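Local coordinates for protein pullulanase (PDB 2YOC) that hydrolyses alpha-1,6-glucosidic linkages in pullulan and in branched alpha-glucans, as a glycosyl hydrolase associated with type 2 secretion, at residues N40-L46 against P98-L104; K672-L676 against N711-I717. One frame throughout, in Å; residues are numbered along the deposited sequence.

Contact 1: N40-L46 against P98-L104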
ATOM      1  N   ASN B  40     -51.646 -47.749  13.508  1.00157.19           N
ATOM      2  CA  ASN B  40     -51.668 -46.419  12.871  1.00155.81           C
ATOM      3  C   ASN B  40     -51.125 -45.272  13.763  1.00157.01           C
ATOM      4  O   ASN B  40     -51.670 -44.160  13.782  1.00156.14           O
ATOM      5  CB  ASN B  40     -53.052 -46.107  12.256  1.00159.93           C
ATOM      6  CG  ASN B  40     -53.037 -45.785  10.772  1.00187.94           C
ATOM      7  OD1 ASN B  40     -52.463 -46.508   9.940  1.00180.37           O
ATOM      8  ND2 ASN B  40     -53.731 -44.718  10.397  1.00181.87           N
ATOM      9  N   GLN B  41     -50.029 -45.574  14.495  1.00152.04           N
ATOM     10  CA  GLN B  41     -49.290 -44.676  15.395  1.00149.61           C
ATOM     11  C   GLN B  41     -47.906 -45.239  15.770  1.00153.27           C
ATOM     12  O   GLN B  41     -47.801 -46.416  16.120  1.00154.22           O
ATOM     13  CB  GLN B  41     -50.098 -44.263  16.649  1.00150.60           C
ATOM     14  CG  GLN B  41     -50.681 -45.412  17.454  1.00149.33           C
ATOM     15  CD  GLN B  41     -50.444 -45.219  18.924  1.00147.03           C
ATOM     16  OE1 GLN B  41     -49.433 -45.659  19.476  1.00133.22           O
ATOM     17  NE2 GLN B  41     -51.381 -44.574  19.596  1.00136.72           N
ATOM     18  N   ALA B  42     -46.848 -44.404  15.666  1.00147.72           N
ATOM     19  CA  ALA B  42     -45.467 -44.779  15.985  1.00146.05           C
ATOM     20  C   ALA B  42     -45.031 -44.167  17.317  1.00148.77           C
ATOM     21  O   ALA B  42     -45.623 -43.180  17.767  1.00147.98           O
ATOM     22  CB  ALA B  42     -44.526 -44.332  14.873  1.00145.38           C
ATOM     23  N   VAL B  43     -43.996 -44.753  17.945  1.00144.38           N
ATOM     24  CA  VAL B  43     -43.455 -44.235  19.198  1.00142.97           C
ATOM     25  C   VAL B  43     -41.922 -44.086  19.176  1.00145.61           C
ATOM     26  O   VAL B  43     -41.216 -45.044  18.861  1.00145.71           O
ATOM     27  CB  VAL B  43     -44.063 -44.876  20.478  1.00147.61           C
ATOM     28  CG1 VAL B  43     -43.501 -46.262  20.759  1.00147.82           C
ATOM     29  CG2 VAL B  43     -43.897 -43.967  21.688  1.00146.51           C
ATOM     30  N   ILE B  44     -41.423 -42.857  19.431  1.00140.29           N
ATOM     31  CA  ILE B  44     -39.988 -42.534  19.463  1.00137.92           C
ATOM     32  C   ILE B  44     -39.586 -42.200  20.905  1.00141.02           C
ATOM     33  O   ILE B  44     -40.185 -41.313  21.519  1.00140.63           O
ATOM     34  CB  ILE B  44     -39.579 -41.393  18.471  1.00139.34           C
ATOM     35  CG1 ILE B  44     -40.203 -41.533  17.048  1.00140.33           C
ATOM     36  CG2 ILE B  44     -38.053 -41.177  18.423  1.00138.26           C
ATOM     37  CD1 ILE B  44     -39.900 -42.806  16.191  1.00147.97           C
ATOM     38  N   HIS B  45     -38.580 -42.920  21.438  1.00136.83           N
ATOM     39  CA  HIS B  45     -38.066 -42.707  22.790  1.00135.79           C
ATOM     40  C   HIS B  45     -36.791 -41.895  22.751  1.00137.41           C
ATOM     41  O   HIS B  45     -35.864 -42.215  21.992  1.00135.99           O
ATOM     42  CB  HIS B  45     -37.704 -44.034  23.468  1.00137.47           C
ATOM     43  CG  HIS B  45     -38.810 -45.026  23.593  1.00142.93           C
ATOM     44  ND1 HIS B  45     -38.983 -46.029  22.656  1.00145.91           N
ATOM     45  CD2 HIS B  45     -39.698 -45.203  24.596  1.00145.73           C
ATOM     46  CE1 HIS B  45     -39.996 -46.756  23.098  1.00147.01           C
ATOM     47  NE2 HIS B  45     -40.453 -46.301  24.266  1.00147.29           N
ATOM     48  N   LEU B  46     -36.708 -40.882  23.608  1.00132.68           N
ATOM     49  CA  LEU B  46     -35.456 -40.160  23.729  1.00130.36           C
ATOM     50  C   LEU B  46     -34.794 -40.766  24.950  1.00134.37           C
ATOM     51  O   LEU B  46     -35.386 -40.783  26.036  1.00133.85           O
ATOM     52  CB  LEU B  46     -35.625 -38.637  23.890  1.00129.09           C
ATOM     53  CG  LEU B  46     -34.302 -37.856  23.953  1.00131.29           C
ATOM     54  CD1 LEU B  46     -33.929 -37.339  22.611  1.00130.74           C
ATOM     55  CD2 LEU B  46     -34.357 -36.715  24.940  1.00131.92           C
ATOM     56  N   PRO B  98     -37.997 -38.848  27.755  1.00128.19           N
ATOM     57  CA  PRO B  98     -39.346 -38.701  27.216  1.00128.56           C
ATOM     58  C   PRO B  98     -39.628 -39.637  26.054  1.00133.56           C
ATOM     59  O   PRO B  98     -38.761 -40.402  25.624  1.00132.54           O
ATOM     60  CB  PRO B  98     -39.370 -37.238  26.785  1.00129.07           C
ATOM     61  CG  PRO B  98     -37.996 -36.958  26.373  1.00131.89           C
ATOM     62  CD  PRO B  98     -37.114 -37.761  27.286  1.00127.58           C
ATOM     63  N   TYR B  99     -40.857 -39.562  25.554  1.00132.16           N
ATOM     64  CA  TYR B  99     -41.348 -40.303  24.399  1.00133.62           C
ATOM     65  C   TYR B  99     -42.474 -39.532  23.720  1.00137.96           C
ATOM     66  O   TYR B  99     -43.153 -38.723  24.362  1.00137.46           O
ATOM     67  CB  TYR B  99     -41.782 -41.737  24.764  1.00136.96           C
ATOM     68  CG  TYR B  99     -42.901 -41.814  25.780  1.00140.80           C
ATOM     69  CD1 TYR B  99     -42.628 -41.867  27.145  1.00141.50           C
ATOM     70  CD2 TYR B  99     -44.233 -41.877  25.378  1.00144.36           C
ATOM     71  CE1 TYR B  99     -43.652 -41.963  28.085  1.00143.47           C
ATOM     72  CE2 TYR B  99     -45.267 -41.938  26.309  1.00146.61           C
ATOM     73  CZ  TYR B  99     -44.971 -41.994  27.662  1.00153.38           C
ATOM     74  OH  TYR B  99     -45.980 -42.084  28.588  1.00157.25           O
ATOM     75  N   TRP B 100     -42.652 -39.763  22.419  1.00135.52           N
ATOM     76  CA  TRP B 100     -43.698 -39.124  21.635  1.00136.57           C
ATOM     77  C   TRP B 100     -44.509 -40.196  20.940  1.00142.13           C
ATOM     78  O   TRP B 100     -43.931 -41.024  20.234  1.00142.04           O
ATOM     79  CB  TRP B 100     -43.104 -38.206  20.573  1.00134.47           C
ATOM     80  CG  TRP B 100     -42.535 -36.926  21.087  1.00134.44           C
ATOM     81  CD1 TRP B 100     -43.073 -35.682  20.944  1.00137.28           C
ATOM     82  CD2 TRP B 100     -41.246 -36.738  21.698  1.00133.15           C
ATOM     83  NE1 TRP B 100     -42.209 -34.730  21.441  1.00135.64           N
ATOM     84  CE2 TRP B 100     -41.089 -35.354  21.927  1.00136.33           C
ATOM     85  CE3 TRP B 100     -40.200 -37.607  22.064  1.00134.13           C
ATOM     86  CZ2 TRP B 100     -39.938 -34.820  22.522  1.00134.29           C
ATOM     87  CZ3 TRP B 100     -39.073 -37.079  22.672  1.00134.26           C
ATOM     88  CH2 TRP B 100     -38.953 -35.703  22.902  1.00133.99           C
ATOM     89  N   VAL B 101     -45.840 -40.187  21.124  1.00139.04           N
ATOM     90  CA  VAL B 101     -46.723 -41.122  20.432  1.00139.94           C
ATOM     91  C   VAL B 101     -47.167 -40.371  19.161  1.00142.50           C
ATOM     92  O   VAL B 101     -47.979 -39.448  19.241  1.00142.45           O
ATOM     93  CB  VAL B 101     -47.890 -41.617  21.330  1.00145.51           C
ATOM     94  CG1 VAL B 101     -48.878 -42.474  20.539  1.00147.35           C
ATOM     95  CG2 VAL B 101     -47.360 -42.396  22.529  1.00145.12           C
ATOM     96  N   ILE B 102     -46.537 -40.696  18.016  1.00137.62           N
ATOM     97  CA  ILE B 102     -46.777 -40.026  16.734  1.00137.20           C
ATOM     98  C   ILE B 102     -47.918 -40.675  15.939  1.00143.79           C
ATOM     99  O   ILE B 102     -47.828 -41.863  15.632  1.00144.73           O
ATOM    100  CB  ILE B 102     -45.461 -39.868  15.909  1.00138.54           C
ATOM    101  CG1 ILE B 102     -44.431 -39.015  16.671  1.00137.19           C
ATOM    102  CG2 ILE B 102     -45.714 -39.277  14.513  1.00138.71           C
ATOM    103  CD1 ILE B 102     -43.086 -39.552  16.635  1.00143.05           C
ATOM    104  N   PRO B 103     -48.976 -39.905  15.572  1.00140.45           N
ATOM    105  CA  PRO B 103     -50.082 -40.498  14.789  1.00141.47           C
ATOM    106  C   PRO B 103     -49.735 -40.697  13.312  1.00143.07           C
ATOM    107  O   PRO B 103     -49.136 -39.824  12.674  1.00141.15           O
ATOM    108  CB  PRO B 103     -51.228 -39.507  14.981  1.00144.00           C
ATOM    109  CG  PRO B 103     -50.546 -38.188  15.224  1.00147.12           C
ATOM    110  CD  PRO B 103     -49.206 -38.469  15.848  1.00141.14           C
ATOM    111  N   LEU B 104     -50.114 -41.858  12.774  1.00139.69           N
ATOM    112  CA  LEU B 104     -49.824 -42.206  11.390  1.00139.10           C
ATOM    113  C   LEU B 104     -51.020 -42.208  10.456  1.00145.34           C
ATOM    114  O   LEU B 104     -52.171 -42.275  10.894  1.00146.44           O
ATOM    115  CB  LEU B 104     -49.114 -43.555  11.326  1.00139.09           C
ATOM    116  CG  LEU B 104     -47.614 -43.482  11.365  1.00142.05           C
ATOM    117  CD1 LEU B 104     -47.071 -44.392  12.379  1.00141.95           C
ATOM    118  CD2 LEU B 104     -47.029 -43.838  10.101  1.00144.54           C
TER
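Ile44 and Ile102 both hold CG1 beside the backbone N and opposite the carbonyl carbon (chi1 -45° and -61°). The two side chains cross at an angle, with Ile44 CG1 3.5 Å from Ile102 CD1. On the other face of the sheet, Val43 carries CG2 anti to its N and reaches Val101 CG2 at 3.9 Å. The end of the Tyr99 side chain leads away from strand 41-46, while its CB lies near His45 CD2.

The backbones run antiparallel. Ala42-Ile102 and Ile44-Trp100 are hydrogen-bonded pairs, each with two N-H to O bonds. Gln41-Pro103, Val43-Val101 and His45-Tyr99 are non-hydrogen-bonded pairs. One bond closes each end. Leu46 N donates to Pro98 O at 2.9 Å. Leu104 N donates to Asn40 O at 3.0 Å, but from above the carbonyl plane.

Side chains alternate between two faces. Ala42, Ile44, Trp100 and Ile102 share one. Leu104 CD1 reaches Ala42 CB at 3.6 Å, and the Trp100 ring meets Leu46 CB with its edge, at CZ3. Strand 63-68 covers this face through Leu65, which touches Trp100 and Ile102. Trp100 NE1 is bonded to Thr88 O. Gln41 lays its amide against Val101 CG1 on the opposite face.

Strand 41-46 is the middle strand of a small mixed sheet, with strand 138-141 parallel on its far side. His45 ND1 bonds to Val139 O there. Segment 98-104 falls in the pullulanase-associated domain family, of the transthyretin clan. The chemistry divides the work: backbone bonds set the register, and Trp100 and Ile102 bury carbon against strand 63-68.

Contact 2: K672-L676 against N711-I717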
ATOM      1  N   LYS B 672       4.816 -31.488   1.162  1.00 38.36           N
ATOM      2  CA  LYS B 672       5.942 -31.054   0.345  1.00 37.16           C
ATOM      3  C   LYS B 672       7.118 -32.036   0.498  1.00 46.24           C
ATOM      4  O   LYS B 672       7.743 -32.378  -0.514  1.00 52.36           O
ATOM      5  CB  LYS B 672       6.365 -29.635   0.770  1.00 38.89           C
ATOM      6  CG  LYS B 672       7.803 -29.206   0.454  1.00 50.09           C
ATOM      7  CD  LYS B 672       8.016 -27.690   0.688  1.00 46.81           C
ATOM      8  CE  LYS B 672       9.473 -27.293   0.603  1.00 39.19           C
ATOM      9  NZ  LYS B 672       9.711 -26.025   1.326  1.00 63.19           N
ATOM     10  N   ALA B 673       7.389 -32.529   1.731  1.00 38.63           N
ATOM     11  CA  ALA B 673       8.511 -33.441   1.970  1.00 38.63           C
ATOM     12  C   ALA B 673       8.435 -34.776   1.209  1.00 44.33           C
ATOM     13  O   ALA B 673       9.463 -35.310   0.755  1.00 43.85           O
ATOM     14  CB  ALA B 673       8.723 -33.669   3.448  1.00 38.92           C
ATOM     15  N   GLN B 674       7.210 -35.269   1.030  1.00 40.12           N
ATOM     16  CA  GLN B 674       6.881 -36.499   0.323  1.00 39.75           C
ATOM     17  C   GLN B 674       7.152 -36.253  -1.176  1.00 46.46           C
ATOM     18  O   GLN B 674       7.976 -36.964  -1.778  1.00 44.74           O
ATOM     19  CB  GLN B 674       5.396 -36.814   0.599  1.00 40.02           C
ATOM     20  CG  GLN B 674       4.951 -38.180   0.266  1.00 35.66           C
ATOM     21  CD  GLN B 674       4.355 -38.195  -1.095  1.00 58.48           C
ATOM     22  OE1 GLN B 674       3.296 -37.592  -1.330  1.00 48.82           O
ATOM     23  NE2 GLN B 674       5.012 -38.911  -2.009  1.00 57.55           N
ATOM     24  N   ILE B 675       6.553 -35.182  -1.752  1.00 45.02           N
ATOM     25  CA  ILE B 675       6.796 -34.885  -3.168  1.00 46.06           C
ATOM     26  C   ILE B 675       8.311 -34.802  -3.485  1.00 49.55           C
ATOM     27  O   ILE B 675       8.759 -35.398  -4.469  1.00 49.65           O
ATOM     28  CB  ILE B 675       5.971 -33.678  -3.704  1.00 48.57           C
ATOM     29  CG1 ILE B 675       4.465 -33.819  -3.395  1.00 48.18           C
ATOM     30  CG2 ILE B 675       6.218 -33.470  -5.207  1.00 48.46           C
ATOM     31  CD1 ILE B 675       3.719 -34.955  -4.135  1.00 54.47           C
ATOM     32  N   LEU B 676       9.091 -34.136  -2.613  1.00 45.32           N
ATOM     33  CA  LEU B 676      10.535 -33.988  -2.812  1.00 45.18           C
ATOM     34  C   LEU B 676      11.274 -35.319  -2.663  1.00 52.64           C
ATOM     35  O   LEU B 676      12.165 -35.633  -3.457  1.00 52.27           O
ATOM     36  CB  LEU B 676      11.129 -32.896  -1.915  1.00 44.43           C
ATOM     37  CG  LEU B 676      10.512 -31.492  -2.011  1.00 47.56           C
ATOM     38  CD1 LEU B 676      11.225 -30.534  -1.127  1.00 46.20           C
ATOM     39  CD2 LEU B 676      10.510 -30.979  -3.425  1.00 50.42           C
ATOM     40  N   ASN B 711       4.731 -22.859  -1.052  1.00 46.98           N
ATOM     41  CA  ASN B 711       5.710 -23.689  -0.364  1.00 47.64           C
ATOM     42  C   ASN B 711       6.775 -24.305  -1.268  1.00 53.88           C
ATOM     43  O   ASN B 711       7.875 -24.602  -0.793  1.00 56.13           O
ATOM     44  CB  ASN B 711       5.008 -24.750   0.478  1.00 51.00           C
ATOM     45  CG  ASN B 711       4.188 -24.199   1.633  1.00 65.54           C
ATOM     46  OD1 ASN B 711       4.469 -23.152   2.196  1.00 57.14           O
ATOM     47  ND2 ASN B 711       3.172 -24.921   2.052  1.00 55.53           N
ATOM     48  N   LEU B 712       6.464 -24.481  -2.569  1.00 48.07           N
ATOM     49  CA  LEU B 712       7.377 -25.081  -3.535  1.00 45.90           C
ATOM     50  C   LEU B 712       8.382 -24.128  -4.242  1.00 50.09           C
ATOM     51  O   LEU B 712       9.186 -24.601  -5.060  1.00 48.67           O
ATOM     52  CB  LEU B 712       6.637 -25.985  -4.514  1.00 44.76           C
ATOM     53  CG  LEU B 712       5.944 -27.214  -3.902  1.00 49.40           C
ATOM     54  CD1 LEU B 712       4.901 -27.746  -4.853  1.00 49.09           C
ATOM     55  CD2 LEU B 712       6.961 -28.312  -3.506  1.00 50.27           C
ATOM     56  N   LYS B 713       8.388 -22.817  -3.882  1.00 45.83           N
ATOM     57  CA  LYS B 713       9.338 -21.851  -4.439  1.00 46.48           C
ATOM     58  C   LYS B 713      10.767 -22.389  -4.342  1.00 51.77           C
ATOM     59  O   LYS B 713      11.224 -22.754  -3.253  1.00 51.97           O
ATOM     60  CB  LYS B 713       9.233 -20.486  -3.740  1.00 49.02           C
ATOM     61  CG  LYS B 713      10.103 -19.383  -4.365  1.00 51.74           C
ATOM     62  CD  LYS B 713      10.258 -18.145  -3.489  1.00 50.70           C
ATOM     63  CE  LYS B 713      11.146 -17.120  -4.182  1.00 77.47           C
ATOM     64  NZ  LYS B 713      11.173 -15.799  -3.487  1.00 93.34           N
ATOM     65  N   GLY B 714      11.416 -22.503  -5.502  1.00 49.75           N
ATOM     66  CA  GLY B 714      12.792 -22.986  -5.624  1.00 50.22           C
ATOM     67  C   GLY B 714      13.043 -24.477  -5.440  1.00 53.95           C
ATOM     68  O   GLY B 714      14.206 -24.876  -5.431  1.00 53.33           O
ATOM     69  N   THR B 715      11.972 -25.311  -5.284  1.00 48.99           N
ATOM     70  CA  THR B 715      12.101 -26.755  -5.102  1.00 48.09           C
ATOM     71  C   THR B 715      12.355 -27.482  -6.416  1.00 55.88           C
ATOM     72  O   THR B 715      13.014 -28.521  -6.423  1.00 58.76           O
ATOM     73  CB  THR B 715      10.884 -27.365  -4.407  1.00 50.68           C
ATOM     74  OG1 THR B 715       9.726 -27.273  -5.244  1.00 53.59           O
ATOM     75  CG2 THR B 715      10.614 -26.765  -3.055  1.00 47.48           C
ATOM     76  N   GLY B 716      11.819 -26.961  -7.506  1.00 52.31           N
ATOM     77  CA  GLY B 716      11.938 -27.594  -8.810  1.00 52.32           C
ATOM     78  C   GLY B 716      10.618 -28.164  -9.248  1.00 58.32           C
ATOM     79  O   GLY B 716      10.390 -28.355 -10.444  1.00 60.30           O
ATOM     80  N   ILE B 717       9.731 -28.423  -8.282  1.00 54.36           N
ATOM     81  CA  ILE B 717       8.393 -28.949  -8.533  1.00 53.68           C
ATOM     82  C   ILE B 717       7.570 -27.802  -9.052  1.00 60.32           C
ATOM     83  O   ILE B 717       7.580 -26.724  -8.456  1.00 64.14           O
ATOM     84  CB  ILE B 717       7.777 -29.573  -7.238  1.00 55.84           C
ATOM     85  CG1 ILE B 717       8.779 -30.481  -6.480  1.00 56.34           C
ATOM     86  CG2 ILE B 717       6.453 -30.274  -7.501  1.00 55.26           C
ATOM     87  CD1 ILE B 717       9.351 -31.749  -7.220  1.00 58.97           C
TER
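Lys672 has the most surface buried here, followed by Leu676 and Ile717. The lysine leaves helix 672-683 with CG anti to its N (chi1 157°) and stays extended to its end. NZ donates to the backbone O of Asn711 at 3.1 Å, tilted 21° from the carbonyl plane. On the way, CG slides past Leu712 CD2 at 4.1 Å and CE lies 3.9 Å from Thr715 CG2. A long, weak ion pair with Glu705 also involves NZ.

One turn on, Leu676 uses a single branch. Its CD2 meets Ile717 CG1 at 3.5 Å and Thr715 CB at 3.8 Å. Ile717 also turns CG2 to Ile675 CG2, 3.9 Å away. Both isoleucines touch Phe691 of barrel strand 690-693.

Thr715 shapes the loop from within. Its OG1 donates to Leu712 O at 2.7 Å, on a lone pair, and accepts from Ile717 N in an ST turn. Leu712 O also takes the N-H of Thr715.

The contact joins a helix outside the (beta/alpha)8 barrel to the loop leading into strand 718-720. Its chemistry implies a mixed grip: a lysine holds a loop carbonyl, while aliphatic carbons of Leu676, Ile675 and Ile717 pack together, the isoleucines also against Phe691.

How the contacts relate
The two contacts belong to separate parts of one chain. Their centres are 59 Å apart and their nearest atoms about 44 Å, so they do not touch. They lie on opposite sides of the chain's centre, about 45 Å from it for contact 1 and 19 Å for contact 2, measured from the centre of each. Contact 1 closes before contact 2 opens along the sequence. The first pairs strands of an N-terminal accessory sheet; the second packs a helix and loop around the barrel that, in this glycosidase family, carries the active site. None of the calcium-binding residues falls in either contact.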